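Local coordinates for GTP-binding nuclear protein GSP1 (Encephalitozoon cuniculi, PDB 4DJT) that binds GTP and GDP as a Ran-family small GTPase and probably takes part in nucleocytoplasmic transport, in protein import and RNA export, at residues A[88-93]-A[101-106]; A[148-153]-A[166-171]; A[45-50]-A[192-197]. All coordinates share one frame; numbering follows the deposited sequence.

Interaction 1 of 3, residues A[88-93]-A[101-106]; sequences AILFFD and QNLARW. Unlike the reference sequence in segment 88-93: Leu90 (reference Phe).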
loop_
_atom_site.group_PDB
_atom_site.type_symbol
_atom_site.label_atom_id
_atom_site.label_comp_id
_atom_site.label_asym_id
_atom_site.label_seq_id
_atom_site.Cartn_x
_atom_site.Cartn_y
_atom_site.Cartn_z
ATOM N N ALA A 88 -3.210 4.093 -4.389
ATOM C CA ALA A 88 -2.458 4.062 -3.143
ATOM C C ALA A 88 -3.109 3.067 -2.199
ATOM O O ALA A 88 -4.348 2.842 -2.239
ATOM C CB ALA A 88 -2.386 5.449 -2.497
ATOM N N ILE A 89 -2.284 2.457 -1.348
ATOM C CA ILE A 89 -2.732 1.674 -0.237
ATOM C C ILE A 89 -2.249 2.403 0.992
ATOM O O ILE A 89 -1.053 2.640 1.147
ATOM C CB ILE A 89 -2.199 0.197 -0.237
ATOM C CG1 ILE A 89 -2.571 -0.502 -1.534
ATOM C CG2 ILE A 89 -2.774 -0.582 0.951
ATOM C CD1 ILE A 89 -1.948 -1.885 -1.720
ATOM N N LEU A 90 -3.196 2.855 1.805
ATOM C CA LEU A 90 -2.901 3.733 2.936
ATOM C C LEU A 90 -3.147 2.976 4.213
ATOM O O LEU A 90 -4.241 2.450 4.428
ATOM C CB LEU A 90 -3.782 5.007 2.843
ATOM C CG LEU A 90 -3.750 5.957 4.048
ATOM C CD1 LEU A 90 -2.356 6.511 4.308
ATOM C CD2 LEU A 90 -4.762 7.086 3.834
ATOM N N PHE A 91 -2.102 2.824 5.037
ATOM C CA PHE A 91 -2.177 1.992 6.216
ATOM C C PHE A 91 -2.236 2.849 7.464
ATOM O O PHE A 91 -1.627 3.921 7.521
ATOM C CB PHE A 91 -0.918 1.155 6.360
ATOM C CG PHE A 91 -0.693 0.192 5.235
ATOM C CD1 PHE A 91 -0.949 -1.138 5.397
ATOM C CD2 PHE A 91 -0.171 0.631 4.034
ATOM C CE1 PHE A 91 -0.751 -2.047 4.341
ATOM C CE2 PHE A 91 0.043 -0.253 2.986
ATOM C CZ PHE A 91 -0.246 -1.591 3.149
ATOM N N PHE A 92 -2.887 2.314 8.484
ATOM C CA PHE A 92 -2.630 2.754 9.841
ATOM C C PHE A 92 -2.475 1.549 10.755
ATOM O O PHE A 92 -2.753 0.427 10.384
ATOM C CB PHE A 92 -3.723 3.727 10.325
ATOM C CG PHE A 92 -5.063 3.081 10.553
ATOM C CD1 PHE A 92 -5.894 2.769 9.481
ATOM C CD2 PHE A 92 -5.512 2.815 11.842
ATOM C CE1 PHE A 92 -7.106 2.157 9.676
ATOM C CE2 PHE A 92 -6.749 2.216 12.047
ATOM C CZ PHE A 92 -7.536 1.876 10.961
ATOM N N ASP A 93 -2.006 1.826 11.961
ATOM C CA ASP A 93 -1.817 0.854 13.008
ATOM C C ASP A 93 -3.006 1.002 13.957
ATOM O O ASP A 93 -3.200 2.081 14.557
ATOM C CB ASP A 93 -0.510 1.212 13.711
ATOM C CG ASP A 93 -0.164 0.298 14.884
ATOM O OD1 ASP A 93 -1.043 -0.418 15.413
ATOM O OD2 ASP A 93 1.021 0.347 15.292
ATOM N N GLN A 101 -4.824 9.591 13.033
ATOM C CA GLN A 101 -5.023 11.050 12.904
ATOM C C GLN A 101 -4.426 11.617 11.616
ATOM O O GLN A 101 -5.045 12.474 10.975
ATOM C CB GLN A 101 -4.418 11.792 14.113
ATOM N N ASN A 102 -3.242 11.124 11.217
ATOM C CA ASN A 102 -2.547 11.665 10.050
ATOM C C ASN A 102 -3.109 11.110 8.734
ATOM O O ASN A 102 -2.610 11.452 7.656
ATOM C CB ASN A 102 -1.038 11.385 10.121
ATOM C CG ASN A 102 -0.255 12.468 10.864
ATOM O OD1 ASN A 102 -0.374 13.665 10.574
ATOM N ND2 ASN A 102 0.596 12.038 11.794
ATOM N N LEU A 103 -4.143 10.257 8.804
ATOM C CA LEU A 103 -4.704 9.692 7.575
ATOM C C LEU A 103 -5.140 10.772 6.575
ATOM O O LEU A 103 -4.893 10.655 5.379
ATOM C CB LEU A 103 -5.856 8.724 7.858
ATOM C CG LEU A 103 -5.517 7.328 8.426
ATOM C CD1 LEU A 103 -6.812 6.558 8.684
ATOM C CD2 LEU A 103 -4.607 6.517 7.514
ATOM N N ALA A 104 -5.798 11.822 7.064
ATOM C CA ALA A 104 -6.320 12.856 6.176
ATOM C C ALA A 104 -5.177 13.600 5.505
ATOM O O ALA A 104 -5.279 14.010 4.344
ATOM C CB ALA A 104 -7.212 13.832 6.964
ATOM N N ARG A 105 -4.117 13.797 6.256
ATOM C CA ARG A 105 -2.888 14.414 5.763
ATOM C C ARG A 105 -2.252 13.570 4.643
ATOM O O ARG A 105 -1.814 14.112 3.632
ATOM C CB ARG A 105 -1.877 14.591 6.912
ATOM N N TRP A 106 -2.227 12.248 4.834
ATOM C CA TRP A 106 -1.721 11.327 3.821
ATOM C C TRP A 106 -2.556 11.337 2.588
ATOM O O TRP A 106 -2.031 11.435 1.462
ATOM C CB TRP A 106 -1.612 9.895 4.373
ATOM C CG TRP A 106 -0.365 9.661 5.170
ATOM C CD1 TRP A 106 -0.251 9.474 6.548
ATOM C CD2 TRP A 106 0.997 9.617 4.667
ATOM N NE1 TRP A 106 1.057 9.304 6.905
ATOM C CE2 TRP A 106 1.853 9.372 5.820
ATOM C CE3 TRP A 106 1.575 9.736 3.414
ATOM C CZ2 TRP A 106 3.217 9.269 5.706
ATOM C CZ3 TRP A 106 2.965 9.625 3.308
ATOM C CH2 TRP A 106 3.760 9.401 4.425
#
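Leu90 and Trp106 lie level with each other, CA to CA 7.7 Å, where strand 87-93 runs beside the first turn of helix 103-114. Phe92 and Leu103 are equally near, 7.6 Å between CA atoms. Leu90 and Phe92 lie on the face of the strand turned to the helix, and Phe91 points the other way. Leu103 meets both, one methyl group to each. CD2 of Leu103 meets Leu90 CG at 3.6 Å, and CD1 of Leu103 reaches Phe92 CD1 at 4.0 Å. The second partner of Leu90 is Trp106. CG of Leu90 is anti to the backbone N (chi1 172°), which carries its CD1 methyl to 3.5 Å from Trp106 CB, at the root of the indole. The rest of the indole runs away from the strand, and its NE1 is hydrogen-bonded to Asp19 OD1. No hydrogen bond joins the two segments; the contact is apolar and buried. On the other face of the strand, Phe91 packs on Val22, a residue of the GTP site, and meets Tyr27 edge to face. This is a helix packed on a central parallel strand, as in the alpha/beta P-loop fold of Ras-like GTPases.

Interaction 2 of 3, residues A[148-153]-A[166-171]; sequences NYEYFE and FLHLAR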
loop_
_atom_site.group_PDB
_atom_site.type_symbol
_atom_site.label_atom_id
_atom_site.label_comp_id
_atom_site.label_asym_id
_atom_site.label_seq_id
_atom_site.Cartn_x
_atom_site.Cartn_y
_atom_site.Cartn_z
ATOM N N ASN A 148 -15.831 8.001 2.053
ATOM C CA ASN A 148 -15.686 6.568 1.959
ATOM C C ASN A 148 -14.449 6.188 1.127
ATOM O O ASN A 148 -14.200 6.752 0.030
ATOM C CB ASN A 148 -16.906 5.931 1.301
ATOM C CG ASN A 148 -16.808 4.414 1.266
ATOM O OD1 ASN A 148 -17.047 3.744 2.261
ATOM N ND2 ASN A 148 -16.437 3.882 0.138
ATOM N N TYR A 149 -13.716 5.231 1.659
ATOM C CA TYR A 149 -12.605 4.546 0.982
ATOM C C TYR A 149 -12.808 3.087 1.242
ATOM O O TYR A 149 -13.295 2.706 2.314
ATOM C CB TYR A 149 -11.246 5.008 1.529
ATOM C CG TYR A 149 -11.027 6.497 1.332
ATOM C CD1 TYR A 149 -10.523 6.992 0.145
ATOM C CD2 TYR A 149 -11.371 7.424 2.336
ATOM C CE1 TYR A 149 -10.345 8.359 -0.046
ATOM C CE2 TYR A 149 -11.198 8.791 2.152
ATOM C CZ TYR A 149 -10.702 9.259 0.965
ATOM O OH TYR A 149 -10.536 10.605 0.772
ATOM N N GLU A 150 -12.518 2.253 0.251
ATOM C CA GLU A 150 -12.599 0.825 0.433
ATOM C C GLU A 150 -11.623 0.468 1.536
ATOM O O GLU A 150 -10.542 1.027 1.603
ATOM C CB GLU A 150 -12.258 0.085 -0.859
ATOM C CG GLU A 150 -12.735 -1.365 -0.853
ATOM C CD GLU A 150 -14.217 -1.523 -1.178
ATOM O OE1 GLU A 150 -14.870 -0.519 -1.476
ATOM O OE2 GLU A 150 -14.726 -2.683 -1.183
ATOM N N TYR A 151 -12.047 -0.408 2.445
ATOM C CA TYR A 151 -11.413 -0.557 3.753
ATOM C C TYR A 151 -11.240 -2.022 4.049
ATOM O O TYR A 151 -12.191 -2.793 3.973
ATOM C CB TYR A 151 -12.302 0.099 4.823
ATOM C CG TYR A 151 -11.778 0.097 6.258
ATOM C CD1 TYR A 151 -11.021 1.171 6.745
ATOM C CD2 TYR A 151 -12.063 -0.946 7.127
ATOM C CE1 TYR A 151 -10.568 1.204 8.059
ATOM C CE2 TYR A 151 -11.614 -0.909 8.463
ATOM C CZ TYR A 151 -10.879 0.155 8.906
ATOM O OH TYR A 151 -10.428 0.200 10.196
ATOM N N PHE A 152 -10.023 -2.402 4.425
ATOM C CA PHE A 152 -9.752 -3.777 4.834
ATOM C C PHE A 152 -9.026 -3.841 6.158
ATOM O O PHE A 152 -8.163 -3.018 6.435
ATOM C CB PHE A 152 -8.898 -4.500 3.785
ATOM C CG PHE A 152 -9.521 -4.516 2.415
ATOM C CD1 PHE A 152 -10.595 -5.336 2.148
ATOM C CD2 PHE A 152 -9.103 -3.636 1.436
ATOM C CE1 PHE A 152 -11.213 -5.332 0.904
ATOM C CE2 PHE A 152 -9.692 -3.641 0.191
ATOM C CZ PHE A 152 -10.743 -4.487 -0.082
ATOM N N GLU A 153 -9.381 -4.847 6.959
ATOM C CA GLU A 153 -8.621 -5.189 8.184
ATOM C C GLU A 153 -7.615 -6.264 7.800
ATOM O O GLU A 153 -7.978 -7.269 7.179
ATOM C CB GLU A 153 -9.587 -5.653 9.283
ATOM C CG GLU A 153 -10.629 -4.577 9.579
ATOM C CD GLU A 153 -11.555 -4.871 10.760
ATOM O OE1 GLU A 153 -11.710 -6.071 11.140
ATOM O OE2 GLU A 153 -12.125 -3.879 11.300
ATOM N N PHE A 166 -5.224 -5.454 -3.551
ATOM C CA PHE A 166 -4.856 -5.595 -4.972
ATOM C C PHE A 166 -6.037 -6.073 -5.793
ATOM O O PHE A 166 -6.261 -5.623 -6.931
ATOM C CB PHE A 166 -3.652 -6.529 -5.130
ATOM C CG PHE A 166 -2.403 -5.986 -4.541
ATOM C CD1 PHE A 166 -1.774 -4.907 -5.116
ATOM C CD2 PHE A 166 -1.890 -6.491 -3.351
ATOM C CE1 PHE A 166 -0.663 -4.341 -4.537
ATOM C CE2 PHE A 166 -0.783 -5.941 -2.789
ATOM C CZ PHE A 166 -0.146 -4.874 -3.370
ATOM N N LEU A 167 -6.809 -6.986 -5.251
ATOM C CA LEU A 167 -8.024 -7.442 -5.931
ATOM C C LEU A 167 -8.961 -6.276 -6.209
ATOM O O LEU A 167 -9.460 -6.119 -7.325
ATOM C CB LEU A 167 -8.725 -8.521 -5.114
ATOM C CG LEU A 167 -9.970 -9.186 -5.729
ATOM C CD1 LEU A 167 -9.659 -9.815 -7.080
ATOM C CD2 LEU A 167 -10.566 -10.215 -4.754
ATOM N N HIS A 168 -9.215 -5.450 -5.194
ATOM C CA HIS A 168 -10.041 -4.242 -5.388
ATOM C C HIS A 168 -9.503 -3.306 -6.453
ATOM O O HIS A 168 -10.234 -2.843 -7.326
ATOM C CB HIS A 168 -10.200 -3.463 -4.092
ATOM C CG HIS A 168 -11.170 -2.313 -4.207
ATOM N ND1 HIS A 168 -12.478 -2.503 -4.358
ATOM C CD2 HIS A 168 -10.963 -0.937 -4.287
ATOM C CE1 HIS A 168 -13.096 -1.311 -4.468
ATOM N NE2 HIS A 168 -12.174 -0.361 -4.436
ATOM N N LEU A 169 -8.209 -3.037 -6.387
ATOM C CA LEU A 169 -7.549 -2.132 -7.329
ATOM C C LEU A 169 -7.650 -2.657 -8.767
ATOM O O LEU A 169 -7.986 -1.901 -9.675
ATOM C CB LEU A 169 -6.077 -1.900 -6.904
ATOM C CG LEU A 169 -5.814 -1.065 -5.633
ATOM C CD1 LEU A 169 -4.350 -1.132 -5.195
ATOM C CD2 LEU A 169 -6.242 0.394 -5.852
ATOM N N ALA A 170 -7.427 -3.951 -8.965
ATOM C CA ALA A 170 -7.583 -4.590 -10.293
ATOM C C ALA A 170 -8.992 -4.447 -10.842
ATOM O O ALA A 170 -9.196 -4.141 -12.067
ATOM C CB ALA A 170 -7.192 -6.069 -10.236
ATOM N N ARG A 171 -9.988 -4.592 -9.964
ATOM C CA ARG A 171 -11.376 -4.368 -10.352
ATOM C C ARG A 171 -11.673 -2.947 -10.812
ATOM O O ARG A 171 -12.290 -2.756 -11.877
ATOM C CB ARG A 171 -12.322 -4.787 -9.216
ATOM C CG ARG A 171 -12.286 -6.265 -8.988
ATOM C CD ARG A 171 -12.910 -6.729 -7.679
ATOM N NE ARG A 171 -13.064 -8.179 -7.694
ATOM C CZ ARG A 171 -13.523 -8.915 -6.679
ATOM N NH1 ARG A 171 -13.878 -8.351 -5.513
ATOM N NH2 ARG A 171 -13.618 -10.229 -6.831
#
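A glutamate side chain laid over a histidine ring, Glu150 on His168, makes most of this surface contact between segment 148-153, on the edge strand of the sheet, and helix 164-174. Glu150 and His168 are the closest backbone pair, with CA atoms 8.1 Å apart. CG of Glu150 sits almost straight above the imidazole of His168, 3.6 Å from the ring centroid and 7° off its normal, a CH-pi contact. The Glu150 chain bends at chi2 (80°), and this lays the carboxylate parallel to the ring but displaced past its CE1 edge. The two planes are only 8° apart, and Glu150 CD comes to 3.5 Å from His168 CE1. The carboxylate is thus stacked, offset, against the imidazole, and no hydrogen bond forms between them. Its negative charge would probably favour a positive imidazole. Phe152, two residues along the strand, adds a looser contact: its CZ approaches His168 CB at 4.2 Å, with that methylene at the edge of the phenyl ring. Phe152 also packs on Val121 of the neighbouring strand. The last helix of the G domain, packed on the sheet beside its edge parallel strand, is characteristic of the Ras-like GTPase fold.

Interaction 3 of 3, residues A[45-50]-A[192-197]; sequences GAVNHP and VNYDYH
His49 and Tyr194 meet through a hydrogen bond from His49 NE2 to Tyr194 OH, 2.8 Å long with an angle of 158° at the hydrogen. The oxygen lies close to the imidazole plane, 10° out of it, and the bond is slightly bent. The two side chains come from opposite directions, and their rings meet obliquely, neither stacked nor edge-to-face. Val47 supports the same tyrosine from one face. Its CG2 methyl lies over the centre of the Tyr194 ring, 3.5 Å from the centroid, as a CH-pi contact. The other methyl of Val47, CG1, is anti to the backbone N (chi1 170°) and rests over one face of the His49 ring, toward its rim. Val47 thus touches both partners of the hydrogen bond. Further along, Tyr196 brings its OH to 3.4 Å from Gly45 CA.

Strand 46-54 begins at the end of the predicted first switch region, and Gly45 and Ala46 form a G1 beta bulge opposite Asn41. Segment 192-197 belongs to the C-terminal extension that follows the G domain in Ran proteins. In the GDP form of Ran this extension lies back on the G domain, and the contact here is consistent with that arrangement.

A second shell holds these groups in place. Tyr194 OH is also hydrogen-bonded to Asp67 OD2, and His49 ND1 to Lys38 NZ. The hydroxyl of Tyr196 is hydrogen-bonded to that of Tyr40. Within the extension, Asn193 OD1 accepts from Asp195 N at 2.9 Å, an Asx turn with Tyr194 at its middle. The Tyr194 side chain also touches Thr25 of the GTP site, and the bound magnesium ion is about 6 Å from the Tyr194 side chain.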
loop_
_atom_site.group_PDB
_atom_site.type_symbol
_atom_site.label_atom_id
_atom_site.label_comp_id
_atom_site.label_asym_id
_atom_site.label_seq_id
_atom_site.Cartn_x
_atom_site.Cartn_y
_atom_site.Cartn_z
ATOM N N GLY A 45 14.188 7.591 -2.677
ATOM C CA GLY A 45 14.203 6.879 -1.392
ATOM C C GLY A 45 13.094 5.811 -1.407
ATOM O O GLY A 45 12.208 5.764 -0.534
ATOM N N ALA A 46 13.086 4.994 -2.447
ATOM C CA ALA A 46 12.012 4.038 -2.586
ATOM C C ALA A 46 12.457 2.781 -3.281
ATOM O O ALA A 46 13.365 2.794 -4.101
ATOM C CB ALA A 46 10.850 4.664 -3.343
ATOM N N VAL A 47 11.823 1.681 -2.889
ATOM C CA VAL A 47 11.956 0.406 -3.538
ATOM C C VAL A 47 10.664 0.098 -4.284
ATOM O O VAL A 47 9.572 0.197 -3.718
ATOM C CB VAL A 47 12.200 -0.715 -2.490
ATOM C CG1 VAL A 47 12.094 -2.106 -3.117
ATOM C CG2 VAL A 47 13.553 -0.512 -1.816
ATOM N N ASN A 48 10.789 -0.296 -5.543
ATOM C CA ASN A 48 9.654 -0.880 -6.262
ATOM C C ASN A 48 9.592 -2.380 -6.103
ATOM O O ASN A 48 10.563 -3.067 -6.395
ATOM C CB ASN A 48 9.692 -0.595 -7.755
ATOM C CG ASN A 48 8.486 -1.179 -8.458
ATOM O OD1 ASN A 48 7.388 -0.811 -8.133
ATOM N ND2 ASN A 48 8.692 -2.100 -9.406
ATOM N N HIS A 49 8.415 -2.877 -5.714
ATOM C CA HIS A 49 8.118 -4.325 -5.590
ATOM C C HIS A 49 7.128 -4.745 -6.640
ATOM O O HIS A 49 5.945 -4.460 -6.516
ATOM C CB HIS A 49 7.509 -4.606 -4.209
ATOM C CG HIS A 49 8.426 -4.329 -3.057
ATOM N ND1 HIS A 49 9.298 -5.244 -2.591
ATOM C CD2 HIS A 49 8.547 -3.212 -2.225
ATOM C CE1 HIS A 49 9.951 -4.730 -1.520
ATOM N NE2 HIS A 49 9.490 -3.494 -1.303
ATOM N N PRO A 50 7.589 -5.390 -7.709
ATOM C CA PRO A 50 6.612 -5.911 -8.684
ATOM C C PRO A 50 5.895 -7.132 -8.157
ATOM O O PRO A 50 6.539 -8.076 -7.681
ATOM C CB PRO A 50 7.443 -6.294 -9.892
ATOM C CG PRO A 50 8.841 -5.952 -9.581
ATOM C CD PRO A 50 8.978 -5.404 -8.218
ATOM N N VAL A 192 15.334 -8.860 3.265
ATOM C CA VAL A 192 16.118 -7.753 2.760
ATOM C C VAL A 192 15.674 -6.512 3.509
ATOM O O VAL A 192 14.515 -6.081 3.406
ATOM C CB VAL A 192 15.930 -7.501 1.246
ATOM C CG1 VAL A 192 16.753 -6.281 0.805
ATOM C CG2 VAL A 192 16.316 -8.756 0.446
ATOM N N ASN A 193 16.571 -5.982 4.321
ATOM C CA ASN A 193 16.315 -4.708 4.962
ATOM C C ASN A 193 16.922 -3.583 4.146
ATOM O O ASN A 193 18.145 -3.470 4.031
ATOM C CB ASN A 193 16.910 -4.679 6.363
ATOM C CG ASN A 193 17.004 -3.267 6.906
ATOM O OD1 ASN A 193 16.075 -2.475 6.740
ATOM N ND2 ASN A 193 18.165 -2.935 7.557
ATOM N N TYR A 194 16.068 -2.730 3.587
ATOM C CA TYR A 194 16.525 -1.615 2.798
ATOM C C TYR A 194 16.267 -0.274 3.498
ATOM O O TYR A 194 16.436 0.799 2.876
ATOM C CB TYR A 194 15.896 -1.612 1.389
ATOM C CG TYR A 194 14.423 -1.810 1.331
ATOM C CD1 TYR A 194 13.533 -0.758 1.599
ATOM C CD2 TYR A 194 13.888 -3.056 1.005
ATOM C CE1 TYR A 194 12.168 -0.959 1.559
ATOM C CE2 TYR A 194 12.532 -3.248 0.944
ATOM C CZ TYR A 194 11.672 -2.176 1.197
ATOM O OH TYR A 194 10.324 -2.353 1.154
ATOM N N ASP A 195 15.891 -0.331 4.771
ATOM C CA ASP A 195 15.501 0.870 5.478
ATOM C C ASP A 195 16.759 1.662 5.844
ATOM O O ASP A 195 17.751 1.100 6.293
ATOM C CB ASP A 195 14.772 0.547 6.789
ATOM C CG ASP A 195 13.401 -0.011 6.596
ATOM O OD1 ASP A 195 12.945 -0.205 5.454
ATOM O OD2 ASP A 195 12.754 -0.245 7.621
ATOM N N TYR A 196 16.658 2.978 5.770
ATOM C CA TYR A 196 17.680 3.841 6.337
ATOM C C TYR A 196 17.617 3.701 7.843
ATOM O O TYR A 196 16.544 3.549 8.425
ATOM C CB TYR A 196 17.454 5.301 5.950
ATOM C CG TYR A 196 17.329 5.548 4.455
ATOM C CD1 TYR A 196 18.131 4.866 3.545
ATOM C CD2 TYR A 196 16.471 6.519 3.961
ATOM C CE1 TYR A 196 18.061 5.124 2.188
ATOM C CE2 TYR A 196 16.387 6.772 2.606
ATOM C CZ TYR A 196 17.184 6.072 1.729
ATOM O OH TYR A 196 17.096 6.298 0.365
ATOM N N HIS A 197 18.767 3.749 8.486
ATOM C CA HIS A 197 18.792 3.759 9.928
ATOM C C HIS A 197 18.271 5.086 10.451
ATOM O O HIS A 197 18.650 6.147 9.956
ATOM C CB HIS A 197 20.197 3.526 10.459
ATOM C CG HIS A 197 20.240 3.401 11.954
ATOM N ND1 HIS A 197 19.734 2.328 12.607
ATOM C CD2 HIS A 197 20.652 4.305 12.939
ATOM C CE1 HIS A 197 19.889 2.506 13.950
ATOM N NE2 HIS A 197 20.434 3.720 14.148
#

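Interactions 1 and 2 are neighbours, with centres 14 Å apart. Ile89 of strand 87-93 packs on Phe166 and Leu169 of helix 164-174, and Phe92 CZ lies 3.4 Å from Tyr151 OH. Interaction 3 touches neither; its nearest atoms are about 10 Å from interaction 1 and about 7 Å from interaction 2. Interactions 2 and 3 lie on opposite sides of the chain's centre. All three reach the same sheet. They differ in their distance from the nucleotide. GDP is about 6 Å from the side chain of Phe91 in interaction 1, about 7 Å from that of Tyr194 in interaction 3, and about 12 Å from that of Phe152 in interaction 2.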